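Local coordinates for protein putative aldo/keto reductase (Salmonella enterica subsp. enterica serovar Typhimurium, PDB 4R9O) that probably acts as an NADP-dependent oxidoreductase of the aldo/keto reductase family, built on a TIM-barrel fold, at residues C[158-163]-C[180-185]; C[206-211]-C[257-262]; C[124-129]-C[154-159]; C[135-140]-C[168-173]. All coordinates share one frame; numbering follows the deposited sequence.

Contact 1. Residues C[158-163]-C[180-185]; sequences FGVSNF and ATNQVE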
loop_
_atom_site.group_PDB
_atom_site.type_symbol
_atom_site.label_atom_id
_atom_site.label_comp_id
_atom_site.label_asym_id
_atom_site.label_seq_id
_atom_site.Cartn_x
_atom_site.Cartn_y
_atom_site.Cartn_z
ATOM N N PHE C 158 36.430 1.993 -0.574
ATOM C CA PHE C 158 35.302 1.580 0.251
ATOM C C PHE C 158 33.982 1.980 -0.396
ATOM O O PHE C 158 33.906 2.985 -1.095
ATOM C CB PHE C 158 35.404 2.192 1.658
ATOM C CG PHE C 158 36.673 1.823 2.385
ATOM C CD1 PHE C 158 36.741 0.676 3.146
ATOM C CD2 PHE C 158 37.797 2.637 2.309
ATOM C CE1 PHE C 158 37.910 0.324 3.814
ATOM C CE2 PHE C 158 38.968 2.300 2.973
ATOM C CZ PHE C 158 39.028 1.133 3.721
ATOM N N GLY C 159 32.945 1.187 -0.145
ATOM C CA GLY C 159 31.630 1.486 -0.669
ATOM C C GLY C 159 30.570 0.802 0.156
ATOM O O GLY C 159 30.859 0.245 1.214
ATOM N N VAL C 160 29.341 0.844 -0.337
ATOM C CA VAL C 160 28.212 0.219 0.329
ATOM C C VAL C 160 27.371 -0.537 -0.678
ATOM O O VAL C 160 27.622 -0.474 -1.894
ATOM C CB VAL C 160 27.312 1.255 1.042
ATOM C CG1 VAL C 160 28.096 1.995 2.110
ATOM C CG2 VAL C 160 26.718 2.231 0.013
ATOM N N SER C 161 26.365 -1.241 -0.164
ATOM C CA SER C 161 25.444 -2.006 -0.985
ATOM C C SER C 161 24.038 -1.896 -0.395
ATOM O O SER C 161 23.858 -2.043 0.819
ATOM C CB SER C 161 25.891 -3.468 -1.080
ATOM O OG SER C 161 24.985 -4.239 -1.852
ATOM N N ASN C 162 23.071 -1.577 -1.260
ATOM C CA ASN C 162 21.643 -1.527 -0.936
ATOM C C ASN C 162 21.267 -0.436 0.059
ATOM O O ASN C 162 20.279 -0.572 0.772
ATOM C CB ASN C 162 21.173 -2.878 -0.408
ATOM C CG ASN C 162 21.570 -4.017 -1.321
ATOM O OD1 ASN C 162 21.206 -4.029 -2.488
ATOM N ND2 ASN C 162 22.350 -4.966 -0.799
ATOM N N PHE C 163 22.051 0.638 0.083
ATOM C CA PHE C 163 21.788 1.800 0.939
ATOM C C PHE C 163 20.770 2.759 0.322
ATOM O O PHE C 163 20.746 2.968 -0.898
ATOM C CB PHE C 163 23.097 2.566 1.226
ATOM C CG PHE C 163 23.894 2.021 2.397
ATOM C CD1 PHE C 163 24.481 2.878 3.308
ATOM C CD2 PHE C 163 24.066 0.656 2.570
ATOM C CE1 PHE C 163 25.218 2.388 4.392
ATOM C CE2 PHE C 163 24.797 0.162 3.649
ATOM C CZ PHE C 163 25.377 1.032 4.556
ATOM N N ALA C 180 32.928 4.674 -3.032
ATOM C CA ALA C 180 33.183 4.510 -4.454
ATOM C C ALA C 180 32.032 3.838 -5.193
ATOM O O ALA C 180 32.031 3.789 -6.424
ATOM C CB ALA C 180 34.467 3.741 -4.660
ATOM N N THR C 181 31.058 3.314 -4.453
ATOM C CA THR C 181 29.873 2.743 -5.087
ATOM C C THR C 181 28.760 2.463 -4.085
ATOM O O THR C 181 28.984 2.379 -2.868
ATOM C CB THR C 181 30.174 1.413 -5.836
ATOM O OG1 THR C 181 29.143 1.165 -6.800
ATOM C CG2 THR C 181 30.218 0.243 -4.867
ATOM N N ASN C 182 27.560 2.315 -4.629
ATOM C CA ASN C 182 26.423 1.780 -3.900
ATOM C C ASN C 182 25.884 0.693 -4.800
ATOM O O ASN C 182 25.277 0.972 -5.833
ATOM C CB ASN C 182 25.379 2.865 -3.607
ATOM C CG ASN C 182 24.225 2.378 -2.716
ATOM O OD1 ASN C 182 24.237 1.256 -2.190
ATOM N ND2 ASN C 182 23.226 3.251 -2.522
ATOM N N GLN C 183 26.192 -0.543 -4.443
ATOM C CA GLN C 183 25.816 -1.701 -5.224
ATOM C C GLN C 183 24.329 -1.981 -5.028
ATOM O O GLN C 183 23.883 -2.240 -3.906
ATOM C CB GLN C 183 26.678 -2.905 -4.814
ATOM C CG GLN C 183 26.578 -4.077 -5.752
ATOM C CD GLN C 183 27.519 -5.208 -5.382
ATOM O OE1 GLN C 183 27.078 -6.327 -5.108
ATOM N NE2 GLN C 183 28.824 -4.935 -5.418
ATOM N N VAL C 184 23.550 -1.909 -6.104
ATOM C CA VAL C 184 22.099 -1.997 -5.956
ATOM C C VAL C 184 21.418 -2.849 -7.015
ATOM O O VAL C 184 22.013 -3.151 -8.055
ATOM C CB VAL C 184 21.454 -0.595 -5.985
ATOM C CG1 VAL C 184 21.952 0.258 -4.804
ATOM C CG2 VAL C 184 21.735 0.086 -7.302
ATOM N N GLU C 185 20.163 -3.216 -6.749
ATOM C CA GLU C 185 19.419 -4.087 -7.656
ATOM C C GLU C 185 18.754 -3.301 -8.780
ATOM O O GLU C 185 17.978 -2.376 -8.519
ATOM C CB GLU C 185 18.358 -4.897 -6.902
ATOM C CG GLU C 185 17.602 -5.858 -7.832
ATOM C CD GLU C 185 16.632 -6.768 -7.098
ATOM O OE1 GLU C 185 16.514 -6.632 -5.859
ATOM O OE2 GLU C 185 15.982 -7.608 -7.766
HETATM O O HOH W 1 19.099 -2.746 -4.131
#

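Contact 2. Residues C[206-211]-C[257-262]; sequences RIRPMA and PSQPLP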
loop_
_atom_site.group_PDB
_atom_site.type_symbol
_atom_site.label_atom_id
_atom_site.label_comp_id
_atom_site.label_asym_id
_atom_site.label_seq_id
_atom_site.Cartn_x
_atom_site.Cartn_y
_atom_site.Cartn_z
ATOM N N ARG C 206 28.316 11.574 -9.269
ATOM C CA ARG C 206 29.175 10.950 -10.286
ATOM C C ARG C 206 29.804 9.651 -9.787
ATOM O O ARG C 206 30.962 9.350 -10.076
ATOM C CB ARG C 206 30.260 11.918 -10.753
ATOM C CG ARG C 206 29.678 13.249 -11.263
ATOM C CD ARG C 206 30.690 14.102 -12.009
ATOM N NE ARG C 206 30.082 15.364 -12.434
ATOM C CZ ARG C 206 29.360 15.518 -13.542
ATOM N NH1 ARG C 206 29.166 14.493 -14.369
ATOM N NH2 ARG C 206 28.844 16.703 -13.836
ATOM N N ILE C 207 29.014 8.894 -9.033
ATOM C CA ILE C 207 29.394 7.582 -8.527
ATOM C C ILE C 207 28.594 6.535 -9.274
ATOM O O ILE C 207 27.365 6.601 -9.331
ATOM C CB ILE C 207 29.145 7.469 -7.010
ATOM C CG1 ILE C 207 30.100 8.404 -6.258
ATOM C CG2 ILE C 207 29.272 6.016 -6.524
ATOM C CD1 ILE C 207 29.726 8.679 -4.835
ATOM N N ARG C 208 29.290 5.566 -9.860
ATOM C CA ARG C 208 28.613 4.564 -10.662
ATOM C C ARG C 208 28.271 3.323 -9.836
ATOM O O ARG C 208 29.130 2.753 -9.151
ATOM C CB ARG C 208 29.471 4.208 -11.882
ATOM C CG ARG C 208 29.663 5.404 -12.814
ATOM C CD ARG C 208 30.669 5.148 -13.929
ATOM N NE ARG C 208 30.194 4.189 -14.927
ATOM C CZ ARG C 208 30.643 4.132 -16.179
ATOM N NH1 ARG C 208 31.567 4.991 -16.589
ATOM N NH2 ARG C 208 30.163 3.224 -17.023
ATOM N N PRO C 209 27.003 2.899 -9.894
ATOM C CA PRO C 209 26.609 1.714 -9.128
ATOM C C PRO C 209 27.004 0.410 -9.804
ATOM O O PRO C 209 26.960 0.318 -11.037
ATOM C CB PRO C 209 25.092 1.834 -9.061
ATOM C CG PRO C 209 24.735 2.557 -10.345
ATOM C CD PRO C 209 25.875 3.489 -10.641
ATOM N N MET C 210 27.402 -0.582 -9.010
ATOM C CA MET C 210 27.457 -1.961 -9.492
ATOM C C MET C 210 26.043 -2.521 -9.378
ATOM O O MET C 210 25.382 -2.348 -8.350
ATOM C CB MET C 210 28.440 -2.812 -8.683
ATOM C CG MET C 210 29.858 -2.250 -8.623
ATOM S SD MET C 210 30.864 -3.056 -7.363
ATOM C CE MET C 210 31.003 -4.711 -8.049
ATOM N N ALA C 211 25.570 -3.180 -10.426
ATOM C CA ALA C 211 24.177 -3.603 -10.479
ATOM C C ALA C 211 24.061 -5.120 -10.332
ATOM O O ALA C 211 24.671 -5.882 -11.101
ATOM C CB ALA C 211 23.528 -3.130 -11.782
ATOM N N PRO C 257 21.389 6.612 -17.048
ATOM C CA PRO C 257 22.355 7.713 -16.911
ATOM C C PRO C 257 23.197 7.673 -15.618
ATOM O O PRO C 257 24.135 8.460 -15.501
ATOM C CB PRO C 257 21.468 8.959 -16.958
ATOM C CG PRO C 257 20.139 8.489 -16.480
ATOM C CD PRO C 257 19.993 7.077 -16.954
ATOM N N SER C 258 22.898 6.780 -14.678
ATOM C CA SER C 258 23.845 6.522 -13.582
ATOM C C SER C 258 25.037 5.682 -14.071
ATOM O O SER C 258 26.050 5.550 -13.375
ATOM C CB SER C 258 23.154 5.822 -12.407
ATOM O OG SER C 258 22.370 4.724 -12.838
ATOM N N GLN C 259 24.909 5.136 -15.276
ATOM C CA GLN C 259 25.973 4.342 -15.917
ATOM C C GLN C 259 26.434 3.152 -15.067
ATOM O O GLN C 259 27.597 3.062 -14.702
ATOM C CB GLN C 259 27.166 5.242 -16.254
ATOM C CG GLN C 259 26.776 6.480 -17.063
ATOM C CD GLN C 259 27.975 7.328 -17.460
ATOM O OE1 GLN C 259 28.776 6.928 -18.304
ATOM N NE2 GLN C 259 28.104 8.503 -16.850
ATOM N N PRO C 260 25.513 2.220 -14.775
ATOM C CA PRO C 260 25.804 1.061 -13.921
ATOM C C PRO C 260 26.833 0.097 -14.521
ATOM O O PRO C 260 26.990 0.031 -15.747
ATOM C CB PRO C 260 24.440 0.360 -13.798
ATOM C CG PRO C 260 23.425 1.370 -14.264
ATOM C CD PRO C 260 24.138 2.173 -15.294
ATOM N N LEU C 261 27.516 -0.629 -13.638
ATOM C CA LEU C 261 28.397 -1.740 -13.982
ATOM C C LEU C 261 27.664 -3.042 -13.664
ATOM O O LEU C 261 27.514 -3.397 -12.487
ATOM C CB LEU C 261 29.709 -1.677 -13.190
ATOM C CG LEU C 261 30.711 -0.543 -13.460
ATOM C CD1 LEU C 261 30.188 0.837 -13.048
ATOM C CD2 LEU C 261 32.014 -0.848 -12.754
ATOM N N PRO C 262 27.191 -3.750 -14.703
ATOM C CA PRO C 262 26.436 -4.993 -14.478
ATOM C C PRO C 262 27.303 -6.122 -13.933
ATOM O O PRO C 262 28.402 -6.361 -14.439
ATOM C CB PRO C 262 25.901 -5.347 -15.874
ATOM C CG PRO C 262 25.958 -4.049 -16.656
ATOM C CD PRO C 262 27.173 -3.335 -16.119
#

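Contact 3. Residues C[124-129]-C[154-159]; sequences YLDMLL and KVRHFG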
loop_
_atom_site.group_PDB
_atom_site.type_symbol
_atom_site.label_atom_id
_atom_site.label_comp_id
_atom_site.label_asym_id
_atom_site.label_seq_id
_atom_site.Cartn_x
_atom_site.Cartn_y
_atom_site.Cartn_z
ATOM N N TYR C 124 45.921 -7.498 -0.056
ATOM C CA TYR C 124 45.077 -6.304 -0.118
ATOM C C TYR C 124 43.783 -6.559 -0.881
ATOM O O TYR C 124 43.725 -7.424 -1.761
ATOM C CB TYR C 124 45.832 -5.128 -0.752
ATOM C CG TYR C 124 45.950 -5.209 -2.261
ATOM C CD1 TYR C 124 45.054 -4.538 -3.089
ATOM C CD2 TYR C 124 46.952 -5.967 -2.858
ATOM C CE1 TYR C 124 45.159 -4.623 -4.471
ATOM C CE2 TYR C 124 47.063 -6.054 -4.229
ATOM C CZ TYR C 124 46.167 -5.381 -5.032
ATOM O OH TYR C 124 46.285 -5.475 -6.400
ATOM N N LEU C 125 42.751 -5.798 -0.519
ATOM C CA LEU C 125 41.483 -5.776 -1.237
ATOM C C LEU C 125 41.384 -4.452 -1.962
ATOM O O LEU C 125 41.794 -3.424 -1.424
ATOM C CB LEU C 125 40.283 -5.938 -0.291
ATOM C CG LEU C 125 40.288 -7.065 0.748
ATOM C CD1 LEU C 125 39.157 -6.856 1.758
ATOM C CD2 LEU C 125 40.181 -8.443 0.106
ATOM N N ASP C 126 40.838 -4.472 -3.172
ATOM C CA ASP C 126 40.659 -3.247 -3.940
ATOM C C ASP C 126 39.503 -2.435 -3.391
ATOM O O ASP C 126 39.578 -1.216 -3.324
ATOM C CB ASP C 126 40.437 -3.555 -5.416
ATOM C CG ASP C 126 41.662 -4.200 -6.058
ATOM O OD1 ASP C 126 42.515 -3.461 -6.586
ATOM O OD2 ASP C 126 41.769 -5.443 -6.019
ATOM N N MET C 127 38.437 -3.116 -2.991
ATOM C CA MET C 127 37.312 -2.439 -2.368
ATOM C C MET C 127 36.568 -3.321 -1.362
ATOM O O MET C 127 36.372 -4.514 -1.578
ATOM C CB MET C 127 36.341 -1.920 -3.448
ATOM C CG MET C 127 35.139 -1.154 -2.886
ATOM S SD MET C 127 34.323 -0.087 -4.106
ATOM C CE MET C 127 33.601 -1.291 -5.221
ATOM N N LEU C 128 36.168 -2.715 -0.247
ATOM C CA LEU C 128 35.353 -3.391 0.756
ATOM C C LEU C 128 34.013 -2.668 0.901
ATOM O O LEU C 128 33.973 -1.438 1.022
ATOM C CB LEU C 128 36.086 -3.445 2.098
ATOM C CG LEU C 128 35.356 -4.117 3.269
ATOM C CD1 LEU C 128 35.191 -5.630 3.063
ATOM C CD2 LEU C 128 36.067 -3.838 4.573
ATOM N N LEU C 129 32.925 -3.434 0.881
ATOM C CA LEU C 129 31.581 -2.871 0.992
ATOM C C LEU C 129 30.878 -3.271 2.296
ATOM O O LEU C 129 31.076 -4.368 2.801
ATOM C CB LEU C 129 30.714 -3.317 -0.188
ATOM C CG LEU C 129 31.201 -3.175 -1.631
ATOM C CD1 LEU C 129 30.103 -3.653 -2.588
ATOM C CD2 LEU C 129 31.620 -1.740 -1.943
ATOM N N LYS C 154 45.594 -2.525 3.654
ATOM C CA LYS C 154 44.837 -3.753 3.482
ATOM C C LYS C 154 43.644 -3.563 2.551
ATOM O O LYS C 154 43.263 -4.484 1.840
ATOM C CB LYS C 154 44.381 -4.291 4.837
ATOM C CG LYS C 154 45.530 -4.851 5.678
ATOM C CD LYS C 154 45.012 -5.600 6.898
ATOM C CE LYS C 154 46.122 -6.414 7.566
ATOM N NZ LYS C 154 47.228 -5.548 8.040
ATOM N N VAL C 155 43.052 -2.371 2.570
ATOM C CA VAL C 155 41.938 -2.055 1.692
ATOM C C VAL C 155 42.126 -0.692 1.017
ATOM O O VAL C 155 42.386 0.317 1.687
ATOM C CB VAL C 155 40.602 -2.059 2.462
ATOM C CG1 VAL C 155 39.461 -1.680 1.534
ATOM C CG2 VAL C 155 40.360 -3.425 3.088
ATOM N N ARG C 156 41.977 -0.669 -0.304
ATOM C CA ARG C 156 42.245 0.531 -1.090
ATOM C C ARG C 156 41.066 1.513 -1.198
ATOM O O ARG C 156 41.273 2.726 -1.203
ATOM C CB ARG C 156 42.703 0.132 -2.487
ATOM C CG ARG C 156 44.084 -0.527 -2.474
ATOM C CD ARG C 156 44.659 -0.766 -3.864
ATOM N NE ARG C 156 46.005 -1.334 -3.753
ATOM C CZ ARG C 156 46.768 -1.707 -4.778
ATOM N NH1 ARG C 156 47.972 -2.214 -4.545
ATOM N NH2 ARG C 156 46.336 -1.579 -6.028
ATOM N N HIS C 157 39.847 0.995 -1.321
ATOM C CA HIS C 157 38.658 1.836 -1.495
ATOM C C HIS C 157 37.487 1.213 -0.760
ATOM O O HIS C 157 37.529 0.040 -0.396
ATOM C CB HIS C 157 38.312 2.005 -2.976
ATOM C CG HIS C 157 39.455 2.505 -3.811
ATOM N ND1 HIS C 157 39.729 3.842 -3.964
ATOM C CD2 HIS C 157 40.397 1.837 -4.522
ATOM C CE1 HIS C 157 40.790 3.987 -4.746
ATOM N NE2 HIS C 157 41.215 2.785 -5.091
ATOM N N PHE C 158 36.430 1.993 -0.574
ATOM C CA PHE C 158 35.302 1.580 0.251
ATOM C C PHE C 158 33.982 1.980 -0.396
ATOM O O PHE C 158 33.906 2.985 -1.095
ATOM C CB PHE C 158 35.404 2.192 1.658
ATOM C CG PHE C 158 36.673 1.823 2.385
ATOM C CD1 PHE C 158 36.741 0.676 3.146
ATOM C CD2 PHE C 158 37.797 2.637 2.309
ATOM C CE1 PHE C 158 37.910 0.324 3.814
ATOM C CE2 PHE C 158 38.968 2.300 2.973
ATOM C CZ PHE C 158 39.028 1.133 3.721
ATOM N N GLY C 159 32.945 1.187 -0.145
ATOM C CA GLY C 159 31.630 1.486 -0.669
ATOM C C GLY C 159 30.570 0.802 0.156
ATOM O O GLY C 159 30.859 0.245 1.214
#

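Contact 4. Residues C[135-140]-C[168-173]; sequences PLMDAD and FTLLQS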
loop_
_atom_site.group_PDB
_atom_site.type_symbol
_atom_site.label_atom_id
_atom_site.label_comp_id
_atom_site.label_asym_id
_atom_site.label_seq_id
_atom_site.Cartn_x
_atom_site.Cartn_y
_atom_site.Cartn_z
ATOM N N PRO C 135 20.171 -1.185 10.811
ATOM C CA PRO C 135 19.555 -0.185 11.694
ATOM C C PRO C 135 20.449 0.138 12.895
ATOM O O PRO C 135 20.347 1.232 13.446
ATOM C CB PRO C 135 18.262 -0.865 12.151
ATOM C CG PRO C 135 18.547 -2.329 11.996
ATOM C CD PRO C 135 19.362 -2.410 10.744
ATOM N N LEU C 136 21.324 -0.797 13.271
ATOM C CA LEU C 136 22.272 -0.569 14.355
ATOM C C LEU C 136 23.597 0.044 13.873
ATOM O O LEU C 136 24.541 0.187 14.657
ATOM C CB LEU C 136 22.558 -1.881 15.100
ATOM C CG LEU C 136 21.404 -2.387 15.984
ATOM C CD1 LEU C 136 21.836 -3.594 16.798
ATOM C CD2 LEU C 136 20.868 -1.262 16.886
ATOM N N MET C 137 23.677 0.404 12.597
ATOM C CA MET C 137 24.910 0.982 12.077
ATOM C C MET C 137 25.284 2.303 12.748
ATOM O O MET C 137 24.543 3.289 12.695
ATOM C CB MET C 137 24.832 1.215 10.562
ATOM C CG MET C 137 26.134 1.794 10.030
ATOM S SD MET C 137 26.196 2.181 8.274
ATOM C CE MET C 137 25.326 3.747 8.202
ATOM N N ASP C 138 26.463 2.302 13.358
ATOM C CA ASP C 138 27.073 3.486 13.931
ATOM C C ASP C 138 28.172 3.939 12.973
ATOM O O ASP C 138 29.220 3.301 12.867
ATOM C CB ASP C 138 27.625 3.169 15.336
ATOM C CG ASP C 138 28.221 4.384 16.036
ATOM O OD1 ASP C 138 28.893 5.211 15.389
ATOM O OD2 ASP C 138 28.036 4.499 17.264
ATOM N N ALA C 139 27.924 5.034 12.263
ATOM C CA ALA C 139 28.794 5.447 11.163
ATOM C C ALA C 139 30.222 5.780 11.623
ATOM O O ALA C 139 31.174 5.565 10.871
ATOM C CB ALA C 139 28.178 6.638 10.435
ATOM N N ASP C 140 30.357 6.293 12.849
ATOM C CA ASP C 140 31.666 6.569 13.456
ATOM C C ASP C 140 32.493 5.296 13.586
ATOM O O ASP C 140 33.704 5.305 13.397
ATOM C CB ASP C 140 31.523 7.185 14.853
ATOM C CG ASP C 140 31.125 8.651 14.829
ATOM O OD1 ASP C 140 31.163 9.284 13.750
ATOM O OD2 ASP C 140 30.787 9.172 15.918
ATOM N N PHE C 168 23.443 6.421 2.843
ATOM C CA PHE C 168 24.662 6.715 2.107
ATOM C C PHE C 168 25.283 8.021 2.625
ATOM O O PHE C 168 26.481 8.088 2.902
ATOM C CB PHE C 168 24.362 6.795 0.604
ATOM C CG PHE C 168 25.583 6.959 -0.260
ATOM C CD1 PHE C 168 26.178 5.862 -0.858
ATOM C CD2 PHE C 168 26.131 8.211 -0.473
ATOM C CE1 PHE C 168 27.306 6.008 -1.659
ATOM C CE2 PHE C 168 27.260 8.367 -1.262
ATOM C CZ PHE C 168 27.849 7.262 -1.856
ATOM N N THR C 169 24.461 9.055 2.773
ATOM C CA THR C 169 24.968 10.343 3.210
ATOM C C THR C 169 25.481 10.300 4.648
ATOM O O THR C 169 26.488 10.921 4.983
ATOM C CB THR C 169 23.880 11.403 3.074
ATOM O OG1 THR C 169 23.573 11.537 1.683
ATOM C CG2 THR C 169 24.355 12.734 3.623
ATOM N N LEU C 170 24.779 9.562 5.492
ATOM C CA LEU C 170 25.213 9.354 6.867
ATOM C C LEU C 170 26.641 8.800 6.919
ATOM O O LEU C 170 27.510 9.362 7.592
ATOM C CB LEU C 170 24.252 8.402 7.585
ATOM C CG LEU C 170 24.758 7.832 8.922
ATOM C CD1 LEU C 170 25.098 8.971 9.911
ATOM C CD2 LEU C 170 23.730 6.874 9.515
ATOM N N LEU C 171 26.883 7.699 6.210
ATOM C CA LEU C 171 28.194 7.073 6.280
ATOM C C LEU C 171 29.219 7.994 5.653
ATOM O O LEU C 171 30.295 8.185 6.209
ATOM C CB LEU C 171 28.200 5.701 5.600
ATOM C CG LEU C 171 29.499 4.895 5.703
ATOM C CD1 LEU C 171 30.031 4.805 7.136
ATOM C CD2 LEU C 171 29.290 3.494 5.144
ATOM N N GLN C 172 28.871 8.595 4.514
ATOM C CA GLN C 172 29.813 9.452 3.799
ATOM C C GLN C 172 30.303 10.611 4.659
ATOM O O GLN C 172 31.477 10.996 4.579
ATOM C CB GLN C 172 29.185 10.005 2.513
ATOM C CG GLN C 172 30.131 10.886 1.696
ATOM C CD GLN C 172 31.351 10.114 1.167
ATOM O OE1 GLN C 172 31.290 9.491 0.111
ATOM N NE2 GLN C 172 32.461 10.178 1.893
ATOM N N SER C 173 29.406 11.161 5.484
ATOM C CA SER C 173 29.746 12.313 6.327
ATOM C C SER C 173 30.945 12.037 7.230
ATOM O O SER C 173 31.674 12.957 7.586
ATOM C CB SER C 173 28.545 12.747 7.184
ATOM O OG SER C 173 28.152 11.751 8.115
#

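Contact 1. Residues C[158-163]-C[180-185]
Backbone bonds from F158 and V160 tie their strand to the chain entering and forming strand 182-185. V160 N donates to T181 O at 3.0 Å in an almost straight bond, and V160 O takes the N-H of Q183, so V160 grips the residues on both sides of N182. Two residues before V160, F158 O accepts from A180 N at 2.7 Å.

A second group of bonds holds the turn that follows the strand. Q183 O is shared by two donors, S161 OG (3.1 Å) and N162 N (2.8 Å), which approach from opposite faces of its carbonyl plane. S161 OG gets there because chi1 of 179° swings it away from its own nitrogen. The N182 amide, buried, reads the backbone of F163 with both ends: OD1 accepts from F163 N on a lone pair at 3.2 Å, and ND2 gives a hydrogen to F163 O, which lies in the amide plane, at 3.0 Å. A water joins N162 OD1 to E185 N.

Among side chains, the V160 methyl CG2 lies against N182 OD1 at 3.5 Å, a van der Waals contact with a polar atom. The polar end of Q183 turns away to D53, and N162 ND2 to H131 O.

These are adjacent parallel strands of a beta-alpha-beta unit, linked through helix 165-173. At the C-terminal end of the barrel strands, S161 and N162 probably contribute to the NADP(+) site.

Contact 2. Residues C[206-211]-C[257-262]
R208 lays its guanidinium beside Q259 where two neighbouring parallel strands of the TIM barrel, 210-212 and 261-264, are about to begin. Its NE donates to Q259 O at 2.8 Å, meeting a lone pair in the carbonyl plane, although the oxygen sits 22° out of the guanidinium plane. Q259 CB lies over one face of the same group, toward its rim. A bend at chi3 (70°) turns NE and the planar end toward Q259, while CB of R208 touches L261 CD1 at 3.6 Å.

Prolines fill the next layer. P209 sets its CD on S258 O at 3.4 Å and its CG near P260 CB, and A211 CB reaches the same P260 CB at 4.1 Å. The strand pairing proper then takes over: L261 N donates to P209 O, and its own carbonyl accepts from A211 N, so L261 straddles M210.

Farther out, R208 O accepts from T181 OG1, which links the segment to the chain leading into strand 182-185, and helix 198-205 packs on P209 and S258 through L202 and L199. R206, just past that helix and closing it in a Schellman motif, forms a salt bridge with D140 of a neighbouring subunit. In the A211 N to L261 O bond, 2.8 Å long, the donor stands 41° above the carbonyl plane.

Contact 3. Residues C[124-129]-C[154-159]
K154 O takes the N-H of L125 at 2.7 Å, the shortest hydrogen bond between these segments, and the Y124 CA hydrogen also leans on this oxygen. L125 O in turn accepts from R156 N, so L125 brackets V155. After the corner at D126 and R156 the pairing resumes, with L128 N bonded to H157 O and G159 N to L128 O, both at 3.1 Å.

Beside the corner, the guanidinium of R156 lies flat on one face of the Y124 ring, planes 14° apart, in a cation-pi stack with CZ 3.8 Å from the ring centroid. The arginine is extended from CG to NE, and that reach carries its CZ over CE1 of the ring. D126 OD1 stays 4.3 Å from R156 NH2, well out of the guanidinium plane, which would add only a general attraction; OD2 of D126 is held by R78 and I83 N.

V155 bridges two leucines, CG2 against L125 CD1 and CG1 against L128 CB, each at 3.9 Å, beneath helices 106-119 and 139-151. On the opposite face L129 CD2 lies 3.5 Å from G159 CA, taking the side where glycine has no side chain. The two strands and helix 139-151 form one beta-alpha-beta unit of the TIM barrel.

Contact 4. Residues C[135-140]-C[168-173]
This is a small apolar contact in the outer helical layer of the barrel, between the loop before helix 139-151 with its first residues, and residues 168-173 of the following helix, 165-173. M137 and L170 meet tip to tip, methyl CE of the methionine 3.7 Å from CD2 of the leucine. M137 is stretched out as far as its sulfur, with CG opposite the backbone nitrogen (chi1 -179°), and a bend at chi3 brings CE to the leucine; CE also lies near L171 CB.

A139, at the start of its helix, points its CB between the two leucines. A139 CB touches L170 CD1 at 3.9 Å and L171 CD1 at 4.2 Å, the latter methyl also resting near A139 O.

D138 is the N-cap of helix 139-151, its OD1 accepting a weak bond from D140 N at 3.1 Å. A neighbouring subunit also grips the loop, its Q203 bonding M137 O and A139 N.

Inward, L171 packs on V160 of strand 155-161 and on V142 of helix 139-151, while F168, about one turn earlier, faces helix 198-205; the contact thus lies between two consecutive barrel helices, outside the strand that connects them.

Overall arrangement
Contacts 1, 2 and 3 lie on one curled sheet, the barrel wall, in the strand order 125-130, 155-161, 182-185, 210-212, 261-264. Contact 3 and contact 1, centres about 13 Å apart, share F158 and G159 of strand 155-161. Contact 1 then meets contact 2, their centres about 10 Å apart, where V184 N lies 2.9 Å from M210 O. Across the interior, M210 SD of contact 2 touches M127 CE of contact 3. Contact 4 belongs to the helical layer, its centre about 13 Å from that of contact 1, and its segments alternate along the chain with those of contacts 1 and 3. Contact 2 follows all the others. Together they join neighbouring parts of the barrel; contact 1 carries two residues of the probable NADP(+) site.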